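Local coordinates for uncharacterized protein (Deinococcus radiodurans, PDB 2A1V) that is of unknown function but belongs to the YjbR family (DUF419), small proteins built on an antiparallel sheet packed with helices, at residues 20-25 with 128-133; 57-62 with 93-98. One frame throughout, in Å; residues are numbered along the deposited sequence. Where two conformers were deposited one is given.

In the fold
Both contacts reach the same six-stranded antiparallel sheet, on opposite sides of the chain's centre; their centres lie about 22 Å apart and their nearest atoms about 10 Å, without touching. Interaction 1 joins the turn before an outermost strand, 23-26, to the loop after helix 122-128, segments 103 residues apart at their closest ends. Interaction 2 falls within that interval and pairs strands 58-62 and 90-94, across an excursion containing helix 65-74 and strand 79-81. Helix 101-119 is common ground, with Leu20, Leu130 and Pro131 against it from one contact and Leu61 and Val93 from the other. Interaction 2 builds the sheet; interaction 1 brings the late segment back to the turn leading into one edge strand.

Interaction 1: residues 20-25 with 128-133; sequences LPHSLE and LGLPDS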
ATOM      1  N   LEU A  20      -1.327   8.314  -7.551  1.00 20.84           N
ATOM      2  CA  LEU A  20      -2.521   7.473  -7.552  1.00 19.99           C
ATOM      3  C   LEU A  20      -3.721   8.384  -7.363  1.00 19.14           C
ATOM      4  O   LEU A  20      -3.733   9.232  -6.469  1.00 18.14           O
ATOM      5  CB  LEU A  20      -2.450   6.438  -6.455  1.00 19.34           C
ATOM      6  CG  LEU A  20      -1.170   5.631  -6.457  1.00 19.98           C
ATOM      7  CD1 LEU A  20      -1.039   4.691  -5.243  1.00 16.73           C
ATOM      8  CD2 LEU A  20      -1.063   4.890  -7.786  1.00 21.80           C
ATOM      9  N   PRO A  21      -4.710   8.259  -8.267  1.00 19.22           N
ATOM     10  CA  PRO A  21      -5.879   9.106  -8.237  1.00 18.64           C
ATOM     11  C   PRO A  21      -6.683   8.992  -6.956  1.00 18.26           C
ATOM     12  O   PRO A  21      -6.954   7.883  -6.475  1.00 17.76           O
ATOM     13  CB  PRO A  21      -6.711   8.613  -9.449  1.00 17.57           C
ATOM     14  CG  PRO A  21      -5.691   7.999 -10.364  1.00 18.23           C
ATOM     15  CD  PRO A  21      -4.761   7.320  -9.420  1.00 19.17           C
ATOM     16  N   HIS A  22      -7.069  10.163  -6.467  1.00 17.27           N
ATOM     17  CA  HIS A  22      -7.851  10.350  -5.240  1.00 18.42           C
ATOM     18  C   HIS A  22      -7.232   9.765  -3.956  1.00 19.30           C
ATOM     19  O   HIS A  22      -7.960   9.276  -3.052  1.00 18.53           O
ATOM     20  CB  HIS A  22      -9.251   9.842  -5.443  1.00 19.10           C
ATOM     21  CG  HIS A  22      -9.924  10.415  -6.635  1.00 20.30           C
ATOM     22  ND1 HIS A  22     -10.446  11.695  -6.648  1.00 21.50           N
ATOM     23  CD2 HIS A  22     -10.138   9.894  -7.870  1.00 20.93           C
ATOM     24  CE1 HIS A  22     -10.985  11.921  -7.834  1.00 21.61           C
ATOM     25  NE2 HIS A  22     -10.816  10.844  -8.592  1.00 19.88           N
ATOM     26  N   SER A  23      -5.891   9.857  -3.865  1.00 18.91           N
ATOM     27  CA  SER A  23      -5.208   9.378  -2.704  1.00 19.55           C
ATOM     28  C   SER A  23      -5.029  10.581  -1.781  1.00 19.43           C
ATOM     29  O   SER A  23      -4.936  11.724  -2.241  1.00 17.52           O
ATOM     30  CB  SER A  23      -3.876   8.718  -3.027  1.00 19.31           C
ATOM     31  OG  SER A  23      -3.178   8.416  -1.818  1.00 20.24           O
ATOM     32  N   LEU A  24      -5.020  10.294  -0.487  1.00 19.33           N
ATOM     33  CA  LEU A  24      -5.014  11.323   0.580  1.00 20.65           C
ATOM     34  C   LEU A  24      -4.218  10.786   1.784  1.00 20.42           C
ATOM     35  O   LEU A  24      -4.373   9.618   2.178  1.00 19.38           O
ATOM     36  CB  LEU A  24      -6.459  11.532   1.058  1.00 23.10           C
ATOM     37  CG  LEU A  24      -7.599  11.821   0.044  1.00 26.37           C
ATOM     38  CD1 LEU A  24      -8.947  11.114   0.420  1.00 27.33           C
ATOM     39  CD2 LEU A  24      -7.791  13.340  -0.088  1.00 30.10           C
ATOM     40  N   GLU A  25      -3.351  11.625   2.332  1.00 20.63           N
ATOM     41  CA  GLU A  25      -2.592  11.337   3.519  1.00 20.55           C
ATOM     42  C   GLU A  25      -3.257  11.909   4.752  1.00 20.15           C
ATOM     43  O   GLU A  25      -3.783  13.016   4.737  1.00 20.65           O
ATOM     44  CB  GLU A  25      -1.217  11.944   3.405  1.00 20.81           C
ATOM     45  CG  GLU A  25      -0.372  11.296   2.335  1.00 21.00           C
ATOM     46  CD  GLU A  25       0.987  11.993   2.225  1.00 22.01           C
ATOM     47  OE1 GLU A  25       1.367  12.653   3.201  1.00 24.41           O
ATOM     48  OE2 GLU A  25       1.673  11.877   1.200  1.00 25.44           O
ATOM     49  N   LEU A 128     -15.989   8.784  -9.776  1.00 27.99           N
ATOM     50  CA  LEU A 128     -14.828   9.382  -9.189  1.00 28.25           C
ATOM     51  C   LEU A 128     -13.678   9.307 -10.195  1.00 29.00           C
ATOM     52  O   LEU A 128     -12.815  10.198 -10.257  1.00 31.23           O
ATOM     53  CB  LEU A 128     -14.570   8.611  -7.893  1.00 28.61           C
ATOM     54  CG  LEU A 128     -13.689   9.109  -6.788  1.00 27.52           C
ATOM     55  CD1 LEU A 128     -14.105  10.450  -6.290  1.00 25.04           C
ATOM     56  CD2 LEU A 128     -13.685   8.064  -5.710  1.00 26.26           C
ATOM     57  N   GLY A 129     -13.685   8.264 -11.021  1.00 28.70           N
ATOM     58  CA  GLY A 129     -12.600   8.012 -11.944  1.00 28.01           C
ATOM     59  C   GLY A 129     -11.466   7.189 -11.346  1.00 28.49           C
ATOM     60  O   GLY A 129     -10.280   7.513 -11.553  1.00 32.52           O
ATOM     61  N   LEU A 130     -11.776   6.097 -10.659  1.00 26.12           N
ATOM     62  CA  LEU A 130     -10.730   5.187 -10.200  1.00 25.38           C
ATOM     63  C   LEU A 130     -10.394   4.203 -11.302  1.00 25.02           C
ATOM     64  O   LEU A 130     -11.304   3.591 -11.827  1.00 24.81           O
ATOM     65  CB  LEU A 130     -11.212   4.411  -8.970  1.00 24.10           C
ATOM     66  CG  LEU A 130     -11.632   5.280  -7.792  1.00 22.58           C
ATOM     67  CD1 LEU A 130     -12.130   4.424  -6.642  1.00 19.84           C
ATOM     68  CD2 LEU A 130     -10.486   6.217  -7.351  1.00 20.16           C
ATOM     69  N   PRO A 131      -9.088   4.031 -11.650  1.00 24.88           N
ATOM     70  CA  PRO A 131      -8.775   3.216 -12.821  1.00 25.52           C
ATOM     71  C   PRO A 131      -8.785   1.693 -12.587  1.00 25.68           C
ATOM     72  O   PRO A 131      -8.566   1.235 -11.465  1.00 26.11           O
ATOM     73  CB  PRO A 131      -7.407   3.704 -13.206  1.00 24.10           C
ATOM     74  CG  PRO A 131      -6.763   3.943 -11.874  1.00 25.61           C
ATOM     75  CD  PRO A 131      -7.859   4.571 -11.043  1.00 25.55           C
ATOM     76  N   ASP A 132      -9.094   0.935 -13.644  0.60 26.19           N
ATOM     77  CA  ASP A 132      -9.037  -0.548 -13.628  0.60 26.64           C
ATOM     78  C   ASP A 132      -7.609  -1.061 -13.391  0.60 26.17           C
ATOM     79  O   ASP A 132      -7.414  -1.983 -12.620  0.60 26.44           O
ATOM     80  CB  ASP A 132      -9.578  -1.146 -14.951  0.60 27.06           C
ATOM     81  CG  ASP A 132      -9.630  -2.700 -14.945  0.60 27.91           C
ATOM     82  OD1 ASP A 132     -10.210  -3.343 -14.023  0.60 31.56           O
ATOM     83  OD2 ASP A 132      -9.104  -3.293 -15.902  0.60 31.80           O
ATOM     84  N   SER A 133      -6.633  -0.442 -14.048  1.00 26.09           N
ATOM     85  CA  SER A 133      -5.191  -0.782 -13.867  1.00 26.70           C
ATOM     86  C   SER A 133      -4.372   0.493 -13.792  1.00 26.87           C
ATOM     87  O   SER A 133      -4.892   1.585 -14.106  1.00 26.69           O
ATOM     88  CB  SER A 133      -4.654  -1.656 -15.028  1.00 26.35           C
ATOM     89  OG  SER A 133      -4.777  -0.984 -16.299  1.00 24.56           O
TER
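His22 and Leu128 meet in two ways, polar and apolar. The polar link is a hydrogen bond from His22 NE2 to Leu128 O, 2.7 Å long but bent, with 131° at the hydrogen. The donor stands above the carbonyl plane, and the oxygen is tilted from the imidazole plane, so neither group meets the other squarely.

A CH-pi contact accompanies the bond: Leu128 CG sits over the middle of the same ring, 3.8 Å from its centroid and 10° off the normal. With its CG anti to the backbone N (chi1 -163°), the leucine lays its branch across the ring, and CD1 comes 3.8 Å from His22 CE1.

Apolar contacts continue along the chain. Leu130 CD2 approaches His22 CD2 obliquely at 3.7 Å, while Pro21 CG faces Pro131 CD at 4.1 Å. Between Leu128 and Leu130, Gly129, at positive phi, is the C-prime residue of a Schellman motif ending helix 122-128. Tyr112 of helix 101-119 touches Leu130 and Pro131 and hydrogen-bonds Pro21 O.

Chemically, one imidazole serves both polar and apolar partners: donation from NE2 occupies a carbonyl in the helix's last turn, where the negative end of the helix dipole would probably favour a donor, while the leucine covers a ring face.

Interaction 2: residues 57-62 with 93-98; sequences LRLSLK and VTLDGT
Thr94 lies alongside Arg58, pointing the same way, and its OG1 stands over the centre of the guanidinium, 3.6 Å above the plane. The two residues form an antiparallel non-hydrogen-bonded pair, with CA atoms 4.5 Å apart. The arginine chain bends at chi2 (-139°), and its planar end overlaps the threonine, whose CG2 is 3.9 Å from Arg58 NH2. The hydroxyl lies over the guanidinium face, and no hydrogen bond is formed between them.

The backbone evidence for a two-stranded ladder is direct. Leu59 and Val93 form a hydrogen-bonded pair: Leu59 N donates to Val93 O at 2.7 Å and nearly straight, 178° at the hydrogen, and Val93 N returns the bond to Leu59 O. Leu95 N continues the pairing to Leu57 O at 2.8 Å. Beyond it a water accepts from Leu57 N and donates to Leu95 O, bridging the chains where they part; Leu95 there centres an inverse gamma turn.

The CB of Leu95 points toward the facing strand, and its CG is anti to the carbonyl carbon (chi1 -55°). From there CD1 reaches the CB of both Leu57 and Leu59, each at 4.0 Å, and CD2 adds a second contact to Leu59 CB at 3.9 Å. An alanine here would lose both methyls and is likely to open a gap beside Leu57 and Leu59, with Leu13 losing a neighbour too.

These leucines are covered by helix 10-17, through Val10 on Leu57 and Leu13 on both Leu59 and Leu95, while Val93 meets Leu104 of helix 101-119. In the sheet, strand 58-62 lies between strands 43-51 and 90-94, and Thr94 bonds onward through its backbone to Ser78.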
ATOM      1  N   LEU A  57      11.467   1.672   8.314  1.00 18.99           N
ATOM      2  CA  LEU A  57      10.043   1.750   8.232  1.00 18.91           C
ATOM      3  C   LEU A  57       9.437   0.344   8.118  1.00 18.62           C
ATOM      4  O   LEU A  57      10.064  -0.623   7.644  1.00 16.63           O
ATOM      5  CB  LEU A  57       9.637   2.619   7.033  1.00 19.83           C
ATOM      6  CG  LEU A  57       9.950   4.117   7.033  1.00 19.50           C
ATOM      7  CD1 LEU A  57       9.523   4.739   5.648  1.00 22.30           C
ATOM      8  CD2 LEU A  57       9.227   4.893   8.145  1.00 20.38           C
ATOM      9  N   ARG A  58       8.195   0.247   8.581  1.00 18.80           N
ATOM     10  CA  ARG A  58       7.363  -0.910   8.312  1.00 19.39           C
ATOM     11  C   ARG A  58       6.110  -0.486   7.573  1.00 18.56           C
ATOM     12  O   ARG A  58       5.362   0.390   8.014  1.00 17.27           O
ATOM     13  CB  ARG A  58       7.007  -1.666   9.606  1.00 20.96           C
ATOM     14  CG  ARG A  58       8.210  -1.768  10.507  1.00 25.83           C
ATOM     15  CD  ARG A  58       8.346  -3.105  11.162  1.00 32.23           C
ATOM     16  NE  ARG A  58       9.758  -3.290  11.520  1.00 34.69           N
ATOM     17  CZ  ARG A  58      10.271  -4.445  11.909  1.00 35.17           C
ATOM     18  NH1 ARG A  58       9.490  -5.527  12.022  1.00 34.33           N
ATOM     19  NH2 ARG A  58      11.567  -4.500  12.231  1.00 36.99           N
ATOM     20  N   LEU A  59       5.922  -1.135   6.426  1.00 17.22           N
ATOM     21  CA  LEU A  59       4.895  -0.799   5.521  1.00 16.77           C
ATOM     22  C   LEU A  59       3.803  -1.881   5.540  1.00 16.43           C
ATOM     23  O   LEU A  59       4.040  -3.046   5.180  1.00 16.12           O
ATOM     24  CB  LEU A  59       5.498  -0.630   4.120  1.00 16.30           C
ATOM     25  CG  LEU A  59       4.462  -0.261   3.057  1.00 16.79           C
ATOM     26  CD1 LEU A  59       3.809   1.049   3.404  1.00 18.84           C
ATOM     27  CD2 LEU A  59       5.062  -0.250   1.633  1.00 17.20           C
ATOM     28  N   SER A  60       2.614  -1.460   5.947  1.00 15.43           N
ATOM     29  CA  SER A  60       1.437  -2.314   5.929  1.00 15.96           C
ATOM     30  C   SER A  60       0.598  -2.036   4.677  1.00 15.23           C
ATOM     31  O   SER A  60       0.315  -0.901   4.365  1.00 14.53           O
ATOM     32  CB  SER A  60       0.598  -2.125   7.204  1.00 15.21           C
ATOM     33  OG  SER A  60       1.261  -2.651   8.365  1.00 16.21           O
ATOM     34  N   LEU A  61       0.171  -3.109   4.040  1.00 15.69           N
ATOM     35  CA  LEU A  61      -0.558  -3.029   2.799  0.60 16.85           C
ATOM     36  C   LEU A  61      -1.469  -4.251   2.618  1.00 16.98           C
ATOM     37  O   LEU A  61      -1.319  -5.251   3.303  1.00 17.18           O
ATOM     38  CB  LEU A  61       0.419  -2.857   1.608  0.60 16.45           C
ATOM     39  CG  LEU A  61       1.550  -3.867   1.364  0.60 15.80           C
ATOM     40  CD1 LEU A  61       1.063  -5.120   0.692  0.60 15.31           C
ATOM     41  CD2 LEU A  61       2.664  -3.240   0.519  0.60 16.55           C
ATOM     42  N   LYS A  62      -2.428  -4.126   1.696  1.00 17.31           N
ATOM     43  CA  LYS A  62      -3.431  -5.164   1.445  1.00 18.40           C
ATOM     44  C   LYS A  62      -2.998  -6.020   0.301  1.00 18.18           C
ATOM     45  O   LYS A  62      -2.447  -5.511  -0.702  1.00 17.09           O
ATOM     46  CB  LYS A  62      -4.820  -4.586   1.104  1.00 18.94           C
ATOM     47  CG  LYS A  62      -5.364  -3.610   2.122  1.00 21.80           C
ATOM     48  CD  LYS A  62      -6.910  -3.593   2.218  1.00 20.64           C
ATOM     49  CE  LYS A  62      -7.542  -4.846   2.776  1.00 21.00           C
ATOM     50  NZ  LYS A  62      -8.999  -4.613   3.043  1.00 19.75           N
ATOM     51  N   VAL A  93       5.526  -5.167   5.769  1.00 18.71           N
ATOM     52  CA  VAL A  93       6.831  -5.348   5.143  1.00 19.43           C
ATOM     53  C   VAL A  93       7.842  -4.381   5.733  1.00 19.66           C
ATOM     54  O   VAL A  93       7.599  -3.136   5.763  1.00 18.18           O
ATOM     55  CB  VAL A  93       6.790  -5.062   3.628  1.00 19.19           C
ATOM     56  CG1 VAL A  93       8.074  -5.472   2.995  1.00 21.84           C
ATOM     57  CG2 VAL A  93       5.666  -5.807   3.003  1.00 23.15           C
ATOM     58  N   THR A  94       8.972  -4.941   6.186  1.00 19.41           N
ATOM     59  CA  THR A  94      10.070  -4.109   6.670  1.00 19.99           C
ATOM     60  C   THR A  94      10.808  -3.486   5.493  1.00 19.97           C
ATOM     61  O   THR A  94      11.286  -4.200   4.605  1.00 21.88           O
ATOM     62  CB  THR A  94      11.025  -4.955   7.553  1.00 19.62           C
ATOM     63  OG1 THR A  94      10.245  -5.719   8.476  1.00 22.60           O
ATOM     64  CG2 THR A  94      12.009  -4.072   8.339  1.00 19.08           C
ATOM     65  N   LEU A  95      10.885  -2.165   5.447  1.00 20.55           N
ATOM     66  CA  LEU A  95      11.578  -1.479   4.350  1.00 20.66           C
ATOM     67  C   LEU A  95      13.082  -1.262   4.639  1.00 21.06           C
ATOM     68  O   LEU A  95      13.587  -0.128   4.829  1.00 21.64           O
ATOM     69  CB  LEU A  95      10.889  -0.155   4.050  1.00 20.79           C
ATOM     70  CG  LEU A  95       9.391  -0.199   3.740  1.00 18.60           C
ATOM     71  CD1 LEU A  95       8.987   1.224   3.384  1.00 17.29           C
ATOM     72  CD2 LEU A  95       9.036  -1.176   2.631  1.00 15.27           C
ATOM     73  N   ASP A  96      13.795  -2.372   4.658  1.00 21.75           N
ATOM     74  CA  ASP A  96      15.236  -2.385   4.948  1.00 21.77           C
ATOM     75  C   ASP A  96      16.051  -2.851   3.773  1.00 22.10           C
ATOM     76  O   ASP A  96      17.231  -3.117   3.938  1.00 23.94           O
ATOM     77  CB  ASP A  96      15.530  -3.268   6.158  1.00 21.58           C
ATOM     78  CG  ASP A  96      15.060  -4.677   5.998  1.00 21.52           C
ATOM     79  OD1 ASP A  96      14.510  -5.045   4.926  1.00 19.79           O
ATOM     80  OD2 ASP A  96      15.231  -5.440   6.971  1.00 22.37           O
ATOM     81  N   GLY A  97      15.446  -2.979   2.599  1.00 21.55           N
ATOM     82  CA  GLY A  97      16.201  -3.371   1.433  1.00 22.28           C
ATOM     83  C   GLY A  97      16.256  -4.864   1.169  1.00 23.29           C
ATOM     84  O   GLY A  97      16.824  -5.287   0.162  1.00 23.71           O
ATOM     85  N   THR A  98      15.594  -5.655   2.027  1.00 23.47           N
ATOM     86  CA  THR A  98      15.607  -7.090   1.941  1.00 22.56           C
ATOM     87  C   THR A  98      14.558  -7.617   0.992  1.00 23.35           C
ATOM     88  O   THR A  98      14.640  -8.754   0.570  1.00 22.51           O
ATOM     89  CB  THR A  98      15.422  -7.743   3.349  1.00 22.33           C
ATOM     90  OG1 THR A  98      14.267  -7.204   4.040  1.00 21.61           O
ATOM     91  CG2 THR A  98      16.625  -7.498   4.178  1.00 22.64           C
TER
HETATM   92  O   HOH W   1      13.014   2.243   5.938  1.00 15.25           O